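Local coordinates for protein alcohol dehydrogenase (Aeropyrum pernix, PDB 1H2B) that probably oxidises alcohols with NAD+ as hydride acceptor, as a zinc-containing dehydrogenase from a hyperthermophilic archaeon, at residues G199-K207 with L226-H234; P272-I283 with R296-S307. All blocks are in the same frame, centred on the assembly; numbering follows the deposited sequence.

Contact 1 of 2, residues G199-K207 with L226-H234; sequences GHIAVQLLK and LAERLGADH
Leu230 carries most of the apolar contact, set across the side chains of helix 197-209, its two methyls meeting different residues. Leu230 CD1 sits at the edge of the His200 ring and rests 3.5 Å from His200 O, while Leu230 CD2 lies 3.9 Å from Gln204 CD. Val203, with CG1 anti to the backbone N (chi1 170°), sends that methyl across Leu230 at about a right angle, 3.9 Å from Leu230 CB. One turn earlier in its helix, Leu226 CD2 meets His200 CB.

Within the contact the direct polar bonds are long, and water does much of the bridging. Gln204 NE2 gives a weak bond to its own helix at His200 O (3.3 Å) and bonds to Arg328 O too. With an alanine here, Leu230 CD2 would probably lose the surface it leans on, and Arg328 O its amide donor. Lys207 NZ and Asp233 OD1 form a weak salt bridge at 3.4 Å. Two waters bridge the pair: one between Lys207 NZ and Asp233 OD1, the other from Lys207 NZ to Gly231 O and Asp233 OD2. Gly231 ends the helix in a Schellman motif with positive phi (112°), and a CB there would jam against Leu230 O and press on Lys207 CG.

Both helices lie on one side of the NAD-binding Rossmann sheet, in successive beta-alpha-beta crossovers. Val203 touches Ile192 of strand 189-193, Ala227 touches Ala216 of strand 213-218, and Ile201, Ala202 and Leu205 pack on helix 166-181. Asp233 OD1 also takes a bond from Val214 N, where the chain enters strand 234-237.

Contact 2 of 2, residues P272-I283 with R296-S307; sequences PYLLGRMGRLII and RVISSEVSFEGS. With NAJ (nicotinamide-adenine-dinucleotide (acidic form)), chain I.
Met278 N meets Ser300 O at 2.8 Å, nearly straight, just before strands 279-283 and 303-306 pair in parallel, 22° between their directions. The ladder pairs Arg280 with Ser303 through Ile283 with Gly306, and Leu281 stands at its middle, its N bonded to Ser303 O and its O to Glu305 N (2.7 Å). A type II turn from Gly276 to Gly279 leads into the first strand. Glu301 closes helix 294-300 in a Schellman motif ahead of the second. These strands form one end of the parallel Rossmann sheet, and residues 303-305 continue it antiparallel into a strand of the third subunit.

On one face, Arg280, bent at chi3 (63°), turns its NE side to Glu305 and grips it side-on: NE reaches OE2 and NH2 reaches OE1, each at 2.8 Å, with guanidinium and carboxylate planes 27° apart. Ser303 OG donates to the anti lone pair of Glu305 OE2, which takes two bonds. On the other face, the Phe304 ring edge receives Leu281 CB, 3.8 Å from Phe304 CD2, and Leu275 CD1. Tyr273 CE2 stands over the centre of the Arg296 guanidinium, 3.8 Å from Arg296 CZ. Ile298 CB lies 3.7 Å from carboxamide N7N of the NAD held by the third subunit.

Contact 1 and contact 2 show how one Rossmann sheet is built by two means, helices laid on its face and strands paired at its edge. They follow each other along the chain, contact 1 closing before contact 2 opens, with centres 22 Å and nearest atoms about 8 Å apart. Contact 1 joins helices 197-209 and 221-229 over the half that runs out to strand 234-237, whereas contact 2 joins the last two strands at the opposite end. Strand 255-260 lies between strand 189-193, beneath contact 1, and strand 279-283 of contact 2. Helix 166-181 touches both regions. Helix 197-209 starts at the glycine-rich turn on the cofactor, and strand 303-306 carries the sheet on into another subunit.

Contact 1 of 2, residues G199-K207 with L226-H234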
loop_
_atom_site.group_PDB
_atom_site.type_symbol
_atom_site.label_atom_id
_atom_site.label_comp_id
_atom_site.label_asym_id
_atom_site.label_seq_id
_atom_site.Cartn_x
_atom_site.Cartn_y
_atom_site.Cartn_z
ATOM N N GLY B 199 -8.217 19.099 16.174
ATOM C CA GLY B 199 -9.413 18.397 15.775
ATOM C C GLY B 199 -10.313 19.146 14.798
ATOM O O GLY B 199 -10.883 18.508 13.908
ATOM N N HIS B 200 -10.476 20.457 14.977
ATOM C CA HIS B 200 -11.354 21.195 14.072
ATOM C C HIS B 200 -10.773 21.254 12.672
ATOM O O HIS B 200 -11.511 21.272 11.678
ATOM C CB HIS B 200 -11.702 22.572 14.648
ATOM C CG HIS B 200 -10.739 23.646 14.256
ATOM N ND1 HIS B 200 -9.537 23.818 14.889
ATOM C CD2 HIS B 200 -10.827 24.636 13.322
ATOM C CE1 HIS B 200 -8.896 24.843 14.347
ATOM N NE2 HIS B 200 -9.665 25.369 13.404
ATOM N N ILE B 201 -9.438 21.178 12.564
ATOM C CA ILE B 201 -8.816 21.040 11.264
ATOM C C ILE B 201 -9.062 19.660 10.723
ATOM O O ILE B 201 -9.412 19.485 9.557
ATOM C CB ILE B 201 -7.293 21.360 11.345
ATOM C CG1 ILE B 201 -7.131 22.805 11.864
ATOM C CG2 ILE B 201 -6.658 21.220 9.961
ATOM C CD1 ILE B 201 -5.657 23.229 12.095
ATOM N N ALA B 202 -8.927 18.644 11.586
ATOM C CA ALA B 202 -9.149 17.268 11.125
ATOM C C ALA B 202 -10.573 17.063 10.587
ATOM O O ALA B 202 -10.745 16.343 9.612
ATOM C CB ALA B 202 -8.838 16.264 12.237
ATOM N N VAL B 203 -11.573 17.708 11.194
ATOM C CA VAL B 203 -12.949 17.577 10.664
ATOM C C VAL B 203 -12.979 18.007 9.206
ATOM O O VAL B 203 -13.520 17.285 8.357
ATOM C CB VAL B 203 -13.976 18.436 11.472
ATOM C CG1 VAL B 203 -15.374 18.491 10.736
ATOM C CG2 VAL B 203 -14.138 17.898 12.891
ATOM N N GLN B 204 -12.394 19.170 8.910
ATOM C CA GLN B 204 -12.354 19.670 7.542
ATOM C C GLN B 204 -11.580 18.738 6.621
ATOM O O GLN B 204 -11.988 18.456 5.504
ATOM C CB GLN B 204 -11.693 21.050 7.483
ATOM C CG GLN B 204 -12.401 22.095 8.309
ATOM C CD GLN B 204 -11.618 23.383 8.334
ATOM O OE1 GLN B 204 -11.445 24.033 7.275
ATOM N NE2 GLN B 204 -11.076 23.736 9.500
ATOM N N LEU B 205 -10.444 18.258 7.089
ATOM C CA LEU B 205 -9.650 17.396 6.248
ATOM C C LEU B 205 -10.305 16.052 5.955
ATOM O O LEU B 205 -10.130 15.550 4.871
ATOM C CB LEU B 205 -8.264 17.186 6.887
ATOM C CG LEU B 205 -7.414 18.447 6.966
ATOM C CD1 LEU B 205 -6.119 18.139 7.726
ATOM C CD2 LEU B 205 -7.044 18.914 5.568
ATOM N N LEU B 206 -11.020 15.485 6.924
ATOM C CA LEU B 206 -11.738 14.224 6.703
ATOM C C LEU B 206 -12.774 14.427 5.579
ATOM O O LEU B 206 -12.972 13.535 4.753
ATOM C CB LEU B 206 -12.367 13.696 7.978
ATOM C CG LEU B 206 -11.389 13.133 9.050
ATOM C CD1 LEU B 206 -12.055 13.050 10.420
ATOM C CD2 LEU B 206 -10.919 11.734 8.518
ATOM N N LYS B 207 -13.390 15.605 5.522
ATOM C CA LYS B 207 -14.344 15.846 4.424
ATOM C C LYS B 207 -13.728 16.049 3.038
ATOM O O LYS B 207 -14.367 15.741 2.015
ATOM C CB LYS B 207 -15.230 17.056 4.772
ATOM C CG LYS B 207 -16.118 16.862 5.999
ATOM C CD LYS B 207 -17.121 15.714 5.861
ATOM C CE LYS B 207 -18.092 15.965 4.715
ATOM N NZ LYS B 207 -19.230 15.013 4.765
ATOM N N LEU B 226 -19.205 24.055 16.197
ATOM C CA LEU B 226 -18.093 24.317 15.273
ATOM C C LEU B 226 -17.942 23.114 14.323
ATOM O O LEU B 226 -17.807 23.261 13.091
ATOM C CB LEU B 226 -16.790 24.580 16.039
ATOM C CG LEU B 226 -15.522 24.730 15.203
ATOM C CD1 LEU B 226 -15.612 25.995 14.313
ATOM C CD2 LEU B 226 -14.332 24.836 16.141
ATOM N N ALA B 227 -17.962 21.909 14.903
ATOM C CA ALA B 227 -17.869 20.726 14.063
ATOM C C ALA B 227 -18.995 20.632 13.038
ATOM O O ALA B 227 -18.764 20.290 11.892
ATOM C CB ALA B 227 -17.824 19.440 14.923
ATOM N N GLU B 228 -20.222 20.940 13.454
ATOM C CA GLU B 228 -21.352 21.029 12.508
ATOM C C GLU B 228 -21.108 22.009 11.338
ATOM O O GLU B 228 -21.330 21.653 10.166
ATOM C CB GLU B 228 -22.621 21.411 13.274
ATOM C CG GLU B 228 -23.169 20.297 14.157
ATOM C CD GLU B 228 -24.449 20.665 14.896
ATOM O OE1 GLU B 228 -24.627 21.837 15.286
ATOM O OE2 GLU B 228 -25.273 19.762 15.110
ATOM N N ARG B 229 -20.640 23.211 11.643
ATOM C CA ARG B 229 -20.353 24.185 10.581
ATOM C C ARG B 229 -19.244 23.728 9.661
ATOM O O ARG B 229 -19.199 24.122 8.488
ATOM C CB ARG B 229 -19.995 25.565 11.133
ATOM C CG ARG B 229 -20.984 26.156 12.086
ATOM C CD ARG B 229 -20.697 27.619 12.383
ATOM N NE ARG B 229 -19.498 27.847 13.202
ATOM C CZ ARG B 229 -19.484 27.778 14.537
ATOM N NH1 ARG B 229 -20.592 27.461 15.197
ATOM N NH2 ARG B 229 -18.361 28.054 15.217
ATOM N N LEU B 230 -18.333 22.901 10.185
ATOM C CA LEU B 230 -17.194 22.456 9.396
ATOM C C LEU B 230 -17.476 21.173 8.644
ATOM O O LEU B 230 -16.605 20.665 7.930
ATOM C CB LEU B 230 -15.954 22.312 10.297
ATOM C CG LEU B 230 -15.452 23.616 10.907
ATOM C CD1 LEU B 230 -14.319 23.346 11.877
ATOM C CD2 LEU B 230 -15.005 24.623 9.819
ATOM N N GLY B 231 -18.678 20.649 8.796
ATOM C CA GLY B 231 -19.112 19.570 7.935
ATOM C C GLY B 231 -19.294 18.207 8.572
ATOM O O GLY B 231 -19.500 17.236 7.839
ATOM N N ALA B 232 -19.185 18.096 9.897
ATOM C CA ALA B 232 -19.411 16.793 10.513
ATOM C C ALA B 232 -20.824 16.327 10.191
ATOM O O ALA B 232 -21.782 17.137 10.238
ATOM C CB ALA B 232 -19.228 16.836 12.065
ATOM N N ASP B 233 -20.974 15.037 9.908
ATOM C CA ASP B 233 -22.273 14.470 9.604
ATOM C C ASP B 233 -23.117 14.298 10.859
ATOM O O ASP B 233 -24.356 14.387 10.818
ATOM C CB ASP B 233 -22.098 13.153 8.854
ATOM C CG ASP B 233 -21.432 13.373 7.540
ATOM O OD1 ASP B 233 -20.234 13.062 7.355
ATOM O OD2 ASP B 233 -22.050 13.988 6.625
ATOM N N HIS B 234 -22.440 14.027 11.973
ATOM C CA HIS B 234 -23.096 13.804 13.245
ATOM C C HIS B 234 -22.151 14.344 14.293
ATOM O O HIS B 234 -20.917 14.289 14.127
ATOM C CB HIS B 234 -23.338 12.312 13.541
ATOM C CG HIS B 234 -24.250 11.645 12.578
ATOM N ND1 HIS B 234 -25.622 11.765 12.640
ATOM C CD2 HIS B 234 -23.985 10.862 11.504
ATOM C CE1 HIS B 234 -26.166 11.102 11.638
ATOM N NE2 HIS B 234 -25.194 10.536 10.940
HETATM O O HOH W 1 -19.655 12.546 4.796
HETATM O O HOH W 2 -21.134 16.601 5.785
#

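Contact 2 of 2, residues P272-I283 with R296-S307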
loop_
_atom_site.group_PDB
_atom_site.type_symbol
_atom_site.label_atom_id
_atom_site.label_comp_id
_atom_site.label_asym_id
_atom_site.label_seq_id
_atom_site.Cartn_x
_atom_site.Cartn_y
_atom_site.Cartn_z
ATOM N N PRO B 272 -10.764 3.250 22.116
ATOM C CA PRO B 272 -10.613 1.903 21.536
ATOM C C PRO B 272 -11.950 1.187 21.443
ATOM O O PRO B 272 -12.103 0.368 20.549
ATOM C CB PRO B 272 -9.675 1.182 22.519
ATOM C CG PRO B 272 -8.941 2.318 23.226
ATOM C CD PRO B 272 -9.969 3.446 23.342
ATOM N N TYR B 273 -12.916 1.508 22.334
ATOM C CA TYR B 273 -14.189 0.823 22.367
ATOM C C TYR B 273 -15.128 1.362 21.288
ATOM O O TYR B 273 -16.224 0.784 21.111
ATOM C CB TYR B 273 -14.815 0.962 23.765
ATOM C CG TYR B 273 -14.081 0.108 24.767
ATOM C CD1 TYR B 273 -13.055 0.642 25.509
ATOM C CD2 TYR B 273 -14.373 -1.233 24.896
ATOM C CE1 TYR B 273 -12.338 -0.151 26.447
ATOM C CE2 TYR B 273 -13.643 -2.054 25.818
ATOM C CZ TYR B 273 -12.642 -1.482 26.555
ATOM O OH TYR B 273 -11.947 -2.274 27.437
ATOM N N LEU B 274 -14.713 2.429 20.577
ATOM C CA LEU B 274 -15.495 2.897 19.403
ATOM C C LEU B 274 -15.280 2.032 18.160
ATOM O O LEU B 274 -16.070 2.074 17.210
ATOM C CB LEU B 274 -15.148 4.349 19.039
ATOM C CG LEU B 274 -15.279 5.382 20.171
ATOM C CD1 LEU B 274 -14.729 6.707 19.710
ATOM C CD2 LEU B 274 -16.749 5.438 20.600
ATOM N N LEU B 275 -14.215 1.234 18.169
ATOM C CA LEU B 275 -13.783 0.569 16.941
ATOM C C LEU B 275 -14.618 -0.647 16.567
ATOM O O LEU B 275 -14.945 -1.515 17.401
ATOM C CB LEU B 275 -12.338 0.090 17.092
ATOM C CG LEU B 275 -11.307 1.200 17.343
ATOM C CD1 LEU B 275 -9.927 0.526 17.538
ATOM C CD2 LEU B 275 -11.232 2.280 16.230
ATOM N N GLY B 276 -14.923 -0.722 15.281
ATOM C CA GLY B 276 -15.524 -1.920 14.733
ATOM C C GLY B 276 -14.454 -2.911 14.303
ATOM O O GLY B 276 -13.259 -2.713 14.562
ATOM N N ARG B 277 -14.886 -3.973 13.609
ATOM C CA ARG B 277 -13.910 -4.995 13.154
ATOM C C ARG B 277 -12.918 -4.428 12.160
ATOM O O ARG B 277 -13.270 -3.684 11.228
ATOM C CB ARG B 277 -14.661 -6.171 12.532
ATOM C CG ARG B 277 -15.584 -6.817 13.515
ATOM C CD ARG B 277 -16.136 -8.165 13.048
ATOM N NE ARG B 277 -15.079 -9.210 13.062
ATOM C CZ ARG B 277 -14.586 -9.835 14.126
ATOM N NH1 ARG B 277 -15.039 -9.604 15.350
ATOM N NH2 ARG B 277 -13.656 -10.776 13.939
ATOM N N MET B 278 -11.644 -4.764 12.373
ATOM C CA MET B 278 -10.530 -4.189 11.583
ATOM C C MET B 278 -10.386 -2.681 11.782
ATOM O O MET B 278 -9.706 -1.999 11.025
ATOM C CB MET B 278 -10.572 -4.573 10.106
ATOM C CG MET B 278 -10.309 -6.037 9.945
ATOM S SD MET B 278 -10.149 -6.552 8.207
ATOM C CE MET B 278 -11.627 -6.139 7.581
ATOM N N GLY B 279 -10.991 -2.191 12.852
ATOM C CA GLY B 279 -10.975 -0.774 13.144
ATOM C C GLY B 279 -9.569 -0.301 13.534
ATOM O O GLY B 279 -8.737 -1.086 13.993
ATOM N N ARG B 280 -9.349 0.988 13.366
ATOM C CA ARG B 280 -8.027 1.592 13.608
ATOM C C ARG B 280 -8.214 2.819 14.429
ATOM O O ARG B 280 -9.018 3.719 14.064
ATOM C CB ARG B 280 -7.356 1.975 12.321
ATOM C CG ARG B 280 -7.129 0.785 11.346
ATOM C CD ARG B 280 -6.785 1.272 9.986
ATOM N NE ARG B 280 -5.521 2.017 9.970
ATOM C CZ ARG B 280 -5.218 2.990 9.136
ATOM N NH1 ARG B 280 -6.136 3.388 8.243
ATOM N NH2 ARG B 280 -4.040 3.611 9.215
ATOM N N LEU B 281 -7.497 2.860 15.553
ATOM C CA LEU B 281 -7.463 4.077 16.377
ATOM C C LEU B 281 -6.175 4.822 16.075
ATOM O O LEU B 281 -5.081 4.293 16.309
ATOM C CB LEU B 281 -7.569 3.718 17.870
ATOM C CG LEU B 281 -7.301 4.872 18.859
ATOM C CD1 LEU B 281 -8.291 6.030 18.708
ATOM C CD2 LEU B 281 -7.333 4.247 20.261
ATOM N N ILE B 282 -6.299 6.042 15.569
ATOM C CA ILE B 282 -5.129 6.868 15.322
ATOM C C ILE B 282 -4.948 7.741 16.539
ATOM O O ILE B 282 -5.847 8.525 16.893
ATOM C CB ILE B 282 -5.287 7.737 14.052
ATOM C CG1 ILE B 282 -5.787 6.922 12.841
ATOM C CG2 ILE B 282 -3.972 8.495 13.785
ATOM C CD1 ILE B 282 -5.013 5.717 12.550
ATOM N N ILE B 283 -3.853 7.515 17.265
ATOM C CA ILE B 283 -3.555 8.253 18.498
ATOM C C ILE B 283 -2.669 9.460 18.174
ATOM O O ILE B 283 -1.540 9.306 17.681
ATOM C CB ILE B 283 -2.864 7.319 19.517
ATOM C CG1 ILE B 283 -3.863 6.229 19.901
ATOM C CG2 ILE B 283 -2.398 8.089 20.768
ATOM C CD1 ILE B 283 -3.214 5.072 20.733
ATOM N N ARG B 296 -9.356 -8.557 23.033
ATOM C CA ARG B 296 -10.163 -7.689 22.183
ATOM C C ARG B 296 -9.361 -7.177 21.000
ATOM O O ARG B 296 -9.940 -7.029 19.907
ATOM C CB ARG B 296 -10.740 -6.518 22.968
ATOM C CG ARG B 296 -11.790 -7.039 23.954
ATOM C CD ARG B 296 -12.653 -5.958 24.516
ATOM N NE ARG B 296 -13.257 -5.168 23.442
ATOM C CZ ARG B 296 -14.537 -4.833 23.391
ATOM N NH1 ARG B 296 -15.358 -5.228 24.358
ATOM N NH2 ARG B 296 -14.987 -4.091 22.384
ATOM N N VAL B 297 -8.070 -6.904 21.218
ATOM C CA VAL B 297 -7.182 -6.481 20.095
ATOM C C VAL B 297 -7.210 -7.539 18.985
ATOM O O VAL B 297 -7.432 -7.206 17.797
ATOM C CB VAL B 297 -5.740 -6.290 20.540
ATOM C CG1 VAL B 297 -4.902 -5.895 19.322
ATOM C CG2 VAL B 297 -5.663 -5.120 21.561
ATOM N N ILE B 298 -7.089 -8.813 19.353
ATOM C CA ILE B 298 -7.064 -9.831 18.293
ATOM C C ILE B 298 -8.456 -10.216 17.846
ATOM O O ILE B 298 -8.675 -10.415 16.662
ATOM C CB ILE B 298 -6.167 -11.043 18.722
ATOM C CG1 ILE B 298 -6.793 -11.874 19.842
ATOM C CG2 ILE B 298 -4.754 -10.549 19.123
ATOM C CD1 ILE B 298 -7.541 -13.125 19.304
ATOM N N SER B 299 -9.437 -10.278 18.752
ATOM C CA SER B 299 -10.750 -10.790 18.272
ATOM C C SER B 299 -11.477 -9.823 17.347
ATOM O O SER B 299 -12.195 -10.260 16.426
ATOM C CB SER B 299 -11.632 -11.295 19.425
ATOM O OG SER B 299 -11.947 -10.228 20.247
ATOM N N SER B 300 -11.209 -8.514 17.493
ATOM C CA SER B 300 -11.738 -7.530 16.549
ATOM C C SER B 300 -10.732 -7.179 15.459
ATOM O O SER B 300 -11.074 -6.494 14.497
ATOM C CB SER B 300 -12.080 -6.218 17.269
ATOM O OG SER B 300 -13.203 -6.388 18.150
ATOM N N GLU B 301 -9.496 -7.657 15.614
ATOM C CA GLU B 301 -8.359 -7.358 14.734
ATOM C C GLU B 301 -8.177 -5.854 14.542
ATOM O O GLU B 301 -8.173 -5.320 13.434
ATOM C CB GLU B 301 -8.421 -8.142 13.417
ATOM C CG GLU B 301 -7.015 -8.299 12.787
ATOM C CD GLU B 301 -7.000 -9.155 11.529
ATOM O OE1 GLU B 301 -8.040 -9.276 10.859
ATOM O OE2 GLU B 301 -5.901 -9.686 11.245
ATOM N N VAL B 302 -8.048 -5.181 15.678
ATOM C CA VAL B 302 -7.943 -3.724 15.653
ATOM C C VAL B 302 -6.487 -3.303 15.782
ATOM O O VAL B 302 -5.609 -4.085 16.202
ATOM C CB VAL B 302 -8.793 -3.027 16.732
ATOM C CG1 VAL B 302 -10.288 -3.169 16.347
ATOM C CG2 VAL B 302 -8.535 -3.639 18.108
ATOM N N SER B 303 -6.247 -2.048 15.460
ATOM C CA SER B 303 -4.899 -1.482 15.628
ATOM C C SER B 303 -4.965 -0.127 16.310
ATOM O O SER B 303 -5.954 0.562 16.235
ATOM C CB SER B 303 -4.135 -1.337 14.308
ATOM O OG SER B 303 -4.880 -0.519 13.387
ATOM N N PHE B 304 -3.879 0.230 16.964
ATOM C CA PHE B 304 -3.702 1.506 17.630
ATOM C C PHE B 304 -2.435 2.113 17.047
ATOM O O PHE B 304 -1.363 1.529 17.140
ATOM C CB PHE B 304 -3.474 1.285 19.123
ATOM C CG PHE B 304 -4.594 0.486 19.825
ATOM C CD1 PHE B 304 -4.272 -0.453 20.778
ATOM C CD2 PHE B 304 -5.926 0.676 19.528
ATOM C CE1 PHE B 304 -5.277 -1.204 21.434
ATOM C CE2 PHE B 304 -6.944 -0.081 20.184
ATOM C CZ PHE B 304 -6.618 -1.001 21.101
ATOM N N GLU B 305 -2.548 3.258 16.394
ATOM C CA GLU B 305 -1.421 3.745 15.569
ATOM C C GLU B 305 -1.094 5.173 15.950
ATOM O O GLU B 305 -1.932 6.081 15.765
ATOM C CB GLU B 305 -1.840 3.733 14.091
ATOM C CG GLU B 305 -2.165 2.304 13.603
ATOM C CD GLU B 305 -2.805 2.282 12.238
ATOM O OE1 GLU B 305 -2.315 3.026 11.343
ATOM O OE2 GLU B 305 -3.744 1.483 12.038
ATOM N N GLY B 306 0.127 5.403 16.444
ATOM C CA GLY B 306 0.501 6.773 16.739
ATOM C C GLY B 306 0.738 7.568 15.471
ATOM O O GLY B 306 1.073 7.023 14.418
ATOM N N SER B 307 0.547 8.883 15.594
ATOM C CA SER B 307 0.889 9.765 14.484
ATOM C C SER B 307 1.606 10.961 15.075
ATOM O O SER B 307 1.167 11.476 16.097
ATOM C CB SER B 307 -0.379 10.220 13.743
ATOM O OG SER B 307 -0.039 10.666 12.438
HETATM P PA NAJ I . 2.568 -21.968 22.946
HETATM O O1A NAJ I . 2.233 -22.308 24.372
HETATM O O2A NAJ I . 2.933 -23.096 21.968
HETATM O O5B NAJ I . 3.839 -21.008 22.840
HETATM C C5B NAJ I . 4.071 -19.935 23.763
HETATM C C4B NAJ I . 5.578 -19.742 23.736
HETATM O O4B NAJ I . 5.857 -18.541 24.483
HETATM C C3B NAJ I . 6.361 -20.907 24.340
HETATM O O3B NAJ I . 7.440 -21.325 23.487
HETATM C C2B NAJ I . 6.825 -20.245 25.631
HETATM O O2B NAJ I . 8.011 -20.829 26.192
HETATM C C1B NAJ I . 7.037 -18.777 25.240
HETATM N N9A NAJ I . 7.043 -17.833 26.356
HETATM C C8A NAJ I . 6.347 -17.858 27.573
HETATM N N7A NAJ I . 6.647 -16.738 28.284
HETATM C C5A NAJ I . 7.531 -16.006 27.544
HETATM C C6A NAJ I . 8.171 -14.808 27.751
HETATM N N6A NAJ I . 8.042 -14.097 28.879
HETATM N N1A NAJ I . 8.961 -14.308 26.750
HETATM C C2A NAJ I . 9.191 -15.001 25.574
HETATM N N3A NAJ I . 8.577 -16.191 25.393
HETATM C C4A NAJ I . 7.765 -16.683 26.367
HETATM O O3 NAJ I . 1.343 -21.112 22.404
HETATM P PN NAJ I . 0.728 -21.039 20.913
HETATM O O1N NAJ I . -0.269 -22.086 20.727
HETATM O O2N NAJ I . 1.826 -20.888 19.938
HETATM O O5D NAJ I . -0.127 -19.687 21.059
HETATM C C5D NAJ I . 0.584 -18.463 21.228
HETATM C C4D NAJ I . -0.394 -17.368 21.624
HETATM O O4D NAJ I . -1.172 -17.033 20.462
HETATM C C3D NAJ I . -1.415 -17.795 22.677
HETATM O O3D NAJ I . -1.816 -16.623 23.410
HETATM C C2D NAJ I . -2.597 -18.286 21.828
HETATM O O2D NAJ I . -3.837 -18.301 22.477
HETATM C C1D NAJ I . -2.542 -17.206 20.733
HETATM N N1N NAJ I . -3.255 -17.447 19.479
HETATM C C2N NAJ I . -3.655 -16.337 18.795
HETATM C C3N NAJ I . -4.279 -16.476 17.567
HETATM C C7N NAJ I . -4.768 -15.258 16.854
HETATM O O7N NAJ I . -5.438 -15.500 15.715
HETATM N N7N NAJ I . -4.530 -13.995 17.220
HETATM C C4N NAJ I . -4.501 -17.757 16.964
HETATM C C5N NAJ I . -3.900 -18.851 17.649
HETATM C C6N NAJ I . -3.324 -18.693 18.895
#